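Local coordinates for mnemiopsin 1 (Mnemiopsis leidyi, PDB 5VP3), which probably emits light when calcium binds its EF-hands, as a calcium-regulated photoprotein of a ctenophore, at residues A[9-14]-A[19-24]; A[110-115]-A[120-125]. One frame throughout, in Å; residues are numbered along the deposited sequence.

Contact 1: A[9-14]-A[19-24]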
loop_
_atom_site.group_PDB
_atom_site.type_symbol
_atom_site.label_atom_id
_atom_site.label_comp_id
_atom_site.label_asym_id
_atom_site.label_seq_id
_atom_site.Cartn_x
_atom_site.Cartn_y
_atom_site.Cartn_z
ATOM N N GLU A 9 -2.751 -14.737 3.467
ATOM C CA GLU A 9 -3.060 -14.863 2.055
ATOM C C GLU A 9 -1.849 -14.927 1.164
ATOM O O GLU A 9 -1.911 -15.525 0.179
ATOM C CB GLU A 9 -3.973 -13.749 1.543
ATOM C CG GLU A 9 -5.459 -13.967 1.632
ATOM C CD GLU A 9 -5.924 -15.200 0.963
ATOM O OE1 GLU A 9 -5.904 -15.305 -0.249
ATOM O OE2 GLU A 9 -6.280 -16.065 1.695
ATOM N N SER A 10 -0.762 -14.284 1.508
ATOM C CA SER A 10 0.405 -14.327 0.630
ATOM C C SER A 10 1.110 -15.683 0.714
ATOM O O SER A 10 1.546 -16.221 -0.312
ATOM C CB SER A 10 1.370 -13.184 0.961
ATOM O OG SER A 10 0.907 -11.935 0.423
ATOM N N TYR A 11 1.258 -16.244 1.924
ATOM C CA TYR A 11 1.719 -17.632 2.041
ATOM C C TYR A 11 0.760 -18.577 1.332
ATOM O O TYR A 11 1.182 -19.429 0.538
ATOM C CB TYR A 11 1.883 -18.039 3.516
ATOM C CG TYR A 11 3.223 -17.635 4.071
ATOM C CD1 TYR A 11 4.404 -18.166 3.554
ATOM C CD2 TYR A 11 3.318 -16.707 5.089
ATOM C CE1 TYR A 11 5.648 -17.769 4.051
ATOM C CE2 TYR A 11 4.540 -16.318 5.585
ATOM C CZ TYR A 11 5.695 -16.855 5.076
ATOM O OH TYR A 11 6.880 -16.430 5.615
ATOM N N ARG A 12 -0.547 -18.421 1.573
ATOM C CA ARG A 12 -1.509 -19.246 0.845
ATOM C C ARG A 12 -1.218 -19.223 -0.657
ATOM O O ARG A 12 -1.157 -20.264 -1.316
ATOM C CB ARG A 12 -2.921 -18.756 1.137
ATOM C CG ARG A 12 -4.036 -19.606 0.533
ATOM C CD ARG A 12 -5.340 -18.802 0.583
ATOM N NE ARG A 12 -6.433 -19.476 -0.105
ATOM C CZ ARG A 12 -7.613 -18.917 -0.385
ATOM N NH1 ARG A 12 -7.881 -17.651 -0.040
ATOM N NH2 ARG A 12 -8.531 -19.625 -1.034
ATOM N N TYR A 13 -0.998 -18.037 -1.212
ATOM C CA TYR A 13 -0.851 -17.946 -2.657
ATOM C C TYR A 13 0.441 -18.606 -3.122
ATOM O O TYR A 13 0.454 -19.336 -4.116
ATOM C CB TYR A 13 -0.897 -16.485 -3.086
ATOM C CG TYR A 13 -0.420 -16.308 -4.470
ATOM C CD1 TYR A 13 -1.164 -16.782 -5.537
ATOM C CD2 TYR A 13 0.785 -15.699 -4.726
ATOM C CE1 TYR A 13 -0.722 -16.635 -6.824
ATOM C CE2 TYR A 13 1.243 -15.543 -6.015
ATOM C CZ TYR A 13 0.481 -16.014 -7.059
ATOM O OH TYR A 13 0.921 -15.854 -8.349
ATOM N N LEU A 14 1.546 -18.339 -2.436
ATOM C CA LEU A 14 2.815 -18.891 -2.864
ATOM C C LEU A 14 2.753 -20.406 -2.848
ATOM O O LEU A 14 3.139 -21.065 -3.823
ATOM C CB LEU A 14 3.933 -18.388 -1.964
ATOM C CG LEU A 14 4.179 -16.880 -2.088
ATOM C CD1 LEU A 14 5.133 -16.467 -1.016
ATOM C CD2 LEU A 14 4.725 -16.514 -3.505
ATOM N N ASN A 19 5.613 -22.159 -4.741
ATOM C CA ASN A 19 6.740 -21.277 -4.464
ATOM C C ASN A 19 7.228 -21.603 -3.057
ATOM O O ASN A 19 6.430 -21.621 -2.118
ATOM C CB ASN A 19 6.318 -19.816 -4.632
ATOM C CG ASN A 19 7.392 -18.842 -4.234
ATOM O OD1 ASN A 19 7.838 -18.850 -3.112
ATOM N ND2 ASN A 19 7.803 -17.984 -5.163
ATOM N N THR A 20 8.518 -21.923 -2.916
ATOM C CA THR A 20 9.062 -22.441 -1.654
ATOM C C THR A 20 9.645 -21.350 -0.757
ATOM O O THR A 20 10.372 -21.662 0.192
ATOM C CB THR A 20 10.166 -23.479 -1.934
ATOM O OG1 THR A 20 11.154 -22.872 -2.766
ATOM C CG2 THR A 20 9.620 -24.708 -2.639
ATOM N N TRP A 21 9.366 -20.086 -1.045
ATOM C CA TRP A 21 10.076 -18.991 -0.392
ATOM C C TRP A 21 9.931 -19.072 1.119
ATOM O O TRP A 21 8.848 -19.383 1.650
ATOM C CB TRP A 21 9.544 -17.650 -0.914
ATOM C CG TRP A 21 10.094 -16.431 -0.286
ATOM C CD1 TRP A 21 11.152 -15.669 -0.738
ATOM C CD2 TRP A 21 9.617 -15.795 0.893
ATOM N NE1 TRP A 21 11.358 -14.609 0.108
ATOM C CE2 TRP A 21 10.428 -14.661 1.116
ATOM C CE3 TRP A 21 8.586 -16.076 1.796
ATOM C CZ2 TRP A 21 10.226 -13.804 2.195
ATOM C CZ3 TRP A 21 8.395 -15.230 2.866
ATOM C CH2 TRP A 21 9.199 -14.109 3.057
ATOM N N LYS A 22 11.040 -18.761 1.809
ATOM C CA LYS A 22 11.116 -18.723 3.263
ATOM C C LYS A 22 11.636 -17.383 3.740
ATOM O O LYS A 22 12.603 -16.838 3.203
ATOM C CB LYS A 22 12.057 -19.836 3.821
ATOM C CG LYS A 22 11.448 -21.224 3.868
ATOM C CD LYS A 22 10.032 -21.171 4.487
ATOM C CE LYS A 22 9.591 -22.505 5.069
ATOM N NZ LYS A 22 9.094 -23.403 3.994
ATOM N N PHE A 23 11.041 -16.899 4.809
ATOM C CA PHE A 23 11.439 -15.623 5.374
ATOM C C PHE A 23 12.737 -15.730 6.175
ATOM O O PHE A 23 12.908 -16.633 6.999
ATOM C CB PHE A 23 10.314 -15.098 6.271
ATOM C CG PHE A 23 10.655 -13.811 6.966
ATOM C CD1 PHE A 23 10.958 -12.684 6.235
ATOM C CD2 PHE A 23 10.689 -13.740 8.346
ATOM C CE1 PHE A 23 11.284 -11.503 6.861
ATOM C CE2 PHE A 23 11.011 -12.551 8.969
ATOM C CZ PHE A 23 11.296 -11.442 8.230
ATOM N N ASN A 24 13.633 -14.775 5.957
ATOM C CA ASN A 24 14.838 -14.632 6.778
ATOM C C ASN A 24 14.973 -13.179 7.215
ATOM O O ASN A 24 15.276 -12.309 6.391
ATOM C CB ASN A 24 16.078 -15.075 6.015
ATOM C CG ASN A 24 17.362 -14.682 6.714
ATOM O OD1 ASN A 24 17.395 -14.475 7.947
ATOM N ND2 ASN A 24 18.441 -14.562 5.927
HETATM O O HOH W 1 8.853 -18.314 6.034
#

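Contact 2: A[110-115]-A[120-125]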
loop_
_atom_site.group_PDB
_atom_site.type_symbol
_atom_site.label_atom_id
_atom_site.label_comp_id
_atom_site.label_asym_id
_atom_site.label_seq_id
_atom_site.Cartn_x
_atom_site.Cartn_y
_atom_site.Cartn_z
ATOM N N GLU A 110 7.363 -11.107 -2.116
ATOM C CA GLU A 110 7.606 -12.290 -2.934
ATOM C C GLU A 110 6.375 -12.657 -3.753
ATOM O O GLU A 110 6.493 -13.028 -4.923
ATOM C CB GLU A 110 8.027 -13.461 -2.056
ATOM C CG GLU A 110 8.247 -14.752 -2.809
ATOM C CD GLU A 110 9.431 -14.746 -3.762
ATOM O OE1 GLU A 110 10.344 -13.919 -3.590
ATOM O OE2 GLU A 110 9.455 -15.598 -4.689
ATOM N N ALA A 111 5.181 -12.565 -3.153
ATOM C CA ALA A 111 3.959 -12.888 -3.886
ATOM C C ALA A 111 3.732 -11.930 -5.060
ATOM O O ALA A 111 3.300 -12.353 -6.131
ATOM C CB ALA A 111 2.769 -12.884 -2.931
ATOM N N GLU A 112 4.045 -10.638 -4.898
ATOM C CA GLU A 112 3.986 -9.741 -6.046
ATOM C C GLU A 112 4.997 -10.143 -7.117
ATOM O O GLU A 112 4.708 -10.049 -8.309
ATOM C CB GLU A 112 4.213 -8.278 -5.615
ATOM C CG GLU A 112 3.036 -7.656 -4.877
ATOM C CD GLU A 112 1.952 -7.147 -5.796
ATOM O OE1 GLU A 112 2.125 -6.099 -6.475
ATOM O OE2 GLU A 112 0.890 -7.796 -5.829
ATOM N N ARG A 113 6.205 -10.544 -6.724
ATOM C CA ARG A 113 7.166 -11.011 -7.729
ATOM C C ARG A 113 6.663 -12.256 -8.469
ATOM O O ARG A 113 6.888 -12.409 -9.677
ATOM C CB ARG A 113 8.524 -11.291 -7.071
ATOM C CG ARG A 113 9.282 -9.975 -6.693
ATOM C CD ARG A 113 10.696 -10.242 -6.182
ATOM N NE ARG A 113 10.733 -11.070 -4.965
ATOM C CZ ARG A 113 10.895 -10.603 -3.721
ATOM N NH1 ARG A 113 11.037 -9.300 -3.477
ATOM N NH2 ARG A 113 10.927 -11.450 -2.700
ATOM N N GLU A 114 5.983 -13.160 -7.758
ATOM C CA GLU A 114 5.462 -14.390 -8.368
ATOM C C GLU A 114 4.363 -14.044 -9.360
ATOM O O GLU A 114 4.353 -14.519 -10.496
ATOM C CB GLU A 114 4.951 -15.310 -7.247
ATOM C CG GLU A 114 4.449 -16.692 -7.651
ATOM C CD GLU A 114 5.531 -17.549 -8.300
ATOM O OE1 GLU A 114 6.705 -17.410 -7.916
ATOM O OE2 GLU A 114 5.210 -18.352 -9.198
ATOM N N ARG A 115 3.498 -13.154 -8.963
ATOM C CA ARG A 115 2.497 -12.617 -9.832
ATOM C C ARG A 115 3.083 -11.989 -11.079
ATOM O O ARG A 115 2.601 -12.209 -12.121
ATOM C CB ARG A 115 1.647 -11.606 -9.115
ATOM C CG ARG A 115 0.490 -12.134 -8.316
ATOM C CD ARG A 115 -0.204 -11.032 -7.534
ATOM N NE ARG A 115 -0.620 -11.601 -6.318
ATOM C CZ ARG A 115 -0.226 -11.257 -5.137
ATOM N NH1 ARG A 115 0.524 -10.250 -4.929
ATOM N NH2 ARG A 115 -0.667 -11.955 -4.161
ATOM N N GLU A 120 0.170 -12.240 -13.817
ATOM C CA GLU A 120 -1.034 -11.949 -13.062
ATOM C C GLU A 120 -1.014 -10.502 -12.589
ATOM O O GLU A 120 0.045 -9.887 -12.502
ATOM C CB GLU A 120 -1.149 -12.912 -11.875
ATOM C CG GLU A 120 -1.458 -14.371 -12.303
ATOM C CD GLU A 120 -1.206 -15.385 -11.195
ATOM O OE1 GLU A 120 -1.075 -14.959 -10.022
ATOM O OE2 GLU A 120 -1.145 -16.605 -11.490
ATOM N N PRO A 121 -2.170 -9.924 -12.264
ATOM C CA PRO A 121 -2.208 -8.482 -11.940
ATOM C C PRO A 121 -1.540 -8.165 -10.608
ATOM O O PRO A 121 -1.694 -8.900 -9.629
ATOM C CB PRO A 121 -3.711 -8.169 -11.883
ATOM C CG PRO A 121 -4.363 -9.270 -12.653
ATOM C CD PRO A 121 -3.520 -10.496 -12.400
ATOM N N SER A 122 -0.797 -7.066 -10.589
ATOM C CA SER A 122 -0.134 -6.584 -9.377
ATOM C C SER A 122 -1.158 -5.983 -8.425
ATOM O O SER A 122 -2.043 -5.224 -8.835
ATOM C CB SER A 122 0.903 -5.516 -9.706
ATOM O OG SER A 122 1.238 -4.724 -8.552
ATOM N N LEU A 123 -1.040 -6.297 -7.145
ATOM C CA LEU A 123 -2.017 -5.713 -6.234
ATOM C C LEU A 123 -1.615 -4.306 -5.863
ATOM O O LEU A 123 -2.482 -3.504 -5.495
ATOM C CB LEU A 123 -2.201 -6.565 -4.980
ATOM C CG LEU A 123 -2.685 -7.988 -5.260
ATOM C CD1 LEU A 123 -2.831 -8.791 -3.976
ATOM C CD2 LEU A 123 -4.013 -7.947 -5.981
ATOM N N ILE A 124 -0.335 -3.977 -6.011
ATOM C CA ILE A 124 0.086 -2.593 -5.816
ATOM C C ILE A 124 -0.498 -1.718 -6.904
ATOM O O ILE A 124 -0.900 -0.589 -6.645
ATOM C CB ILE A 124 1.611 -2.456 -5.806
ATOM C CG1 ILE A 124 2.211 -3.200 -4.621
ATOM C CG2 ILE A 124 1.984 -0.955 -5.746
ATOM C CD1 ILE A 124 3.751 -3.193 -4.609
ATOM N N ALA A 125 -0.515 -2.216 -8.147
ATOM C CA ALA A 125 -1.092 -1.447 -9.248
ATOM C C ALA A 125 -2.584 -1.289 -9.070
ATOM O O ALA A 125 -3.141 -0.231 -9.372
ATOM C CB ALA A 125 -0.792 -2.124 -10.586
#

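Contact 1: A[9-14]-A[19-24]
Leu14 and Asn19 bring the two backbones together: their CA atoms lie 4.9 Å apart where the chain leaves helix 9-16 and turns back as the irregular segment 19-24. The turn is closed by Asn19 N, which donates to Leu14 O at 2.9 Å; the N-H points almost straight at the oxygen (163°) but approaches from above the carbonyl plane. From Trp21 on, the chain runs extended past the helix. The Asn19 side chain lies beside that of Leu14 and points the same way, with Leu14 CD2 packed 3.6 Å from Asn19 CG. Having CG opposite its own backbone N (chi1 174°) lets the amide fold over the following residues, and Asn19 OD1 accepts from Trp21 N at 2.9 Å in an Asx turn. The other end of this amide, ND2, is hydrogen-bonded to Glu110 and Glu114 of helix 101-117, so both ends are engaged and its rotation is fixed. Tyr11 and Trp21 cross at about a right angle. The phenol reaches the rim of the indole near its plane, and Tyr11 OH lies 3.4 Å from Trp21 CZ3, while Phe23 meets the same hydroxyl with its CB. The main polar partner of that hydroxyl is Glu103 of helix 101-117; a water adds to it, donating to Tyr11 OH at 2.8 Å and accepting from Phe23 N at 2.9 Å, which ties the phenol to the backbone of the loop. Leu14 and Trp21 also both rest on Val107 of helix 101-117. An Asx turn directly after the reversal thus starts the linker from the N-terminal helix 9-16 toward helix 30-43, and helix and linker pack together on helix 101-117.

Contact 2: A[110-115]-A[120-125]
Arg115 and Glu120 mark the closest backbone approach, with CA atoms 4.8 Å apart and Glu120 N hydrogen-bonded to Arg115 O at 3.0 Å, where helix 101-117 gives way to the loop leading into helix 123-135. This is a connection between two helices, with Ser122 as N-cap of the second, its OG accepting from Ala125 N. Glu112, bent at chi2 (-82°), presents its carboxylate to that helix start. Glu112 OE1 takes Ser122 OG on the syn lone pair at 2.6 Å, and Ile124 N reaches the same oxygen at 3.3 Å from above the carboxylate plane. Glu112 OE2 receives Leu123 N on its own syn lone pair at 2.8 Å. The negative group thus faces the positive end of the helix dipole, which would tend to favour its ionised form. Arg115 NH1 makes a salt bridge to Glu112 OE2 through a weak hydrogen bond. A leucine in place of Glu112 would probably leave Leu123 N and the Ser122 hydroxyl without this acceptor, and Arg115 without its salt-bridge partner. The guanidinium is sandwiched, Ala111 O over one face and Leu123 CD1 over the opposite one, both toward the rim, with Leu123 CD1 3.8 Å from Arg115 CZ.

How the contacts relate
Both contacts join a helix to the chain that follows it, and each has a backbone bond from the first residue of the later segment to the last of the earlier one. Neither is wholly buried, but contact 1 lies farther out, its centre about 19 Å from that of the chain against about 12 Å for contact 2. Apolar and aromatic packing with a bridging water dominates contact 1, whereas a carboxylate gripping a helix start dominates contact 2. They meet through helix 101-117 and the loop after it: Trp21 rests on Glu110, and Tyr13 forms a cation-pi contact with Arg115 and a weak hydrogen bond from its OH to Glu120 OE1.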